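PDB 7C5W: metal-independent carbonic anhydrase from Nostoc sp. PCC 7120 = FACHB-418, which catalyses the hydration of carbon dioxide to bicarbonate without any metal cofactor, working as a homotetramer built as a dimer of dimers. Local coordinates for residues Ile126-Gly130 with Asn131-Thr135. Residues are numbered along the deposited sequence; the frame is centred on the assembly and turned at random.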
# COMPACT_ATOMS: atom_id res chain seq x y z
N ILE A 126 5.21 11.41 -11.96
CA ILE A 126 4.71 10.03 -11.66
C ILE A 126 4.85 9.81 -10.15
O ILE A 126 5.90 10.16 -9.59
CB ILE A 126 5.50 8.98 -12.47
CG1 ILE A 126 5.40 9.25 -13.97
CG2 ILE A 126 5.08 7.56 -12.12
CD1 ILE A 126 6.13 8.24 -14.82
N PHE A 127 3.82 9.26 -9.51
CA PHE A 127 3.87 8.90 -8.07
C PHE A 127 3.48 7.42 -7.95
O PHE A 127 2.34 7.05 -8.25
CB PHE A 127 3.02 9.87 -7.24
CG PHE A 127 3.38 9.96 -5.78
CD1 PHE A 127 3.31 8.85 -4.96
CD2 PHE A 127 3.76 11.17 -5.22
CE1 PHE A 127 3.60 8.94 -3.61
CE2 PHE A 127 4.08 11.26 -3.87
CZ PHE A 127 4.00 10.15 -3.07
N ILE A 128 4.45 6.59 -7.59
CA ILE A 128 4.23 5.15 -7.28
C ILE A 128 4.10 5.03 -5.77
O ILE A 128 5.09 5.28 -5.07
CB ILE A 128 5.36 4.29 -7.87
CG1 ILE A 128 5.46 4.48 -9.38
CG2 ILE A 128 5.18 2.83 -7.49
CD1 ILE A 128 6.65 3.78 -9.99
N THR A 129 2.89 4.70 -5.32
CA THR A 129 2.50 4.53 -3.89
C THR A 129 2.48 3.06 -3.52
O THR A 129 1.76 2.71 -2.58
CB THR A 129 1.08 5.08 -3.65
OG1 THR A 129 0.18 4.26 -4.39
CG2 THR A 129 0.92 6.51 -4.09
N GLY A 130 3.20 2.22 -4.28
CA GLY A 130 3.33 0.77 -4.03
C GLY A 130 2.47 -0.06 -4.97
O GLY A 130 2.92 -0.35 -6.10
N ASN A 131 1.28 -0.43 -4.53
CA ASN A 131 0.32 -1.24 -5.31
C ASN A 131 -0.31 -0.41 -6.44
O ASN A 131 -0.83 -1.01 -7.41
CB ASN A 131 -0.76 -1.81 -4.39
CG ASN A 131 -1.20 -3.17 -4.86
OD1 ASN A 131 -2.28 -3.30 -5.43
ND2 ASN A 131 -0.34 -4.16 -4.66
N THR A 132 -0.30 0.92 -6.32
CA THR A 132 -0.88 1.84 -7.33
C THR A 132 0.20 2.82 -7.79
O THR A 132 1.27 2.88 -7.16
CB THR A 132 -2.11 2.59 -6.79
OG1 THR A 132 -1.67 3.65 -5.95
CG2 THR A 132 -3.06 1.69 -6.04
N ALA A 133 -0.10 3.53 -8.87
CA ALA A 133 0.78 4.53 -9.51
C ALA A 133 -0.10 5.57 -10.21
O ALA A 133 -1.01 5.17 -10.96
CB ALA A 133 1.73 3.84 -10.46
N THR A 134 0.13 6.84 -9.92
CA THR A 134 -0.59 7.99 -10.51
C THR A 134 0.37 8.68 -11.49
O THR A 134 1.55 8.80 -11.15
CB THR A 134 -1.13 8.90 -9.41
OG1 THR A 134 -1.79 8.06 -8.47
CG2 THR A 134 -2.10 9.95 -9.91
N THR A 135 -0.12 9.07 -12.67
CA THR A 135 0.61 9.91 -13.65
C THR A 135 -0.21 11.18 -13.88
O THR A 135 -1.44 11.10 -13.83
CB THR A 135 0.87 9.17 -14.98
OG1 THR A 135 -0.36 9.03 -15.70
CG2 THR A 135 1.52 7.82 -14.77
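Phe127 and Thr134 face each other as the antiparallel hydrogen-bonded pair, and their main chains grip twice: Phe127 N donates to Thr134 O at 2.8 Å, and Thr134 N returns a bond to Phe127 O, also at 2.8 Å. Nearer the turn, Thr129 N reaches Thr132 O over 3.1 Å, a longer and more bent bond. Each carbonyl of the Phe127–Thr134 pair takes a CA-H...O contact as well, Ala133 CA lying 3.2 Å from Phe127 O and Ile126 CA close to Thr134 O.

These bonds close the tip of the β-hairpin formed by strands 116-128 and 132-143. Gly130 and Asn131 fill the turn, and Gly130 has a positive phi at which a side chain would be jammed against the carbonyl O of Thr129. Along its other edge, the 126-128 strand pairs in parallel with a strand of a second subunit, which carries the sheet across the interface.

The side-chain hydroxyls of Thr129 and Thr132 converge beside the turn, where Thr132 OG1 and Thr129 OG1 are modelled 2.5 Å apart, shorter than a usual hydroxyl bond, so the exact value is doubtful. Both have OG1 set between backbone N and carbonyl carbon (chi1 66° and 78°), which swings the two oxygens together. Thr129 packs on Thr132 of a third subunit, and Thr132 on Thr129 of that subunit, while Thr134 OG1 hydrogen-bonds to OE1 of Gln156 of the same third subunit.

Apolar contact occupies the face that carries Ile126, Ile128, Ala133 and Thr135, opposite that of Phe127 and Thr134: Ile128 lays CG1 against the Ala133 methyl, CB, at 3.9 Å, and Ile126 CG1 sits 4.2 Å from Thr135 CG2, with Val29 of helix 26-50 touching Ala133 and Thr135.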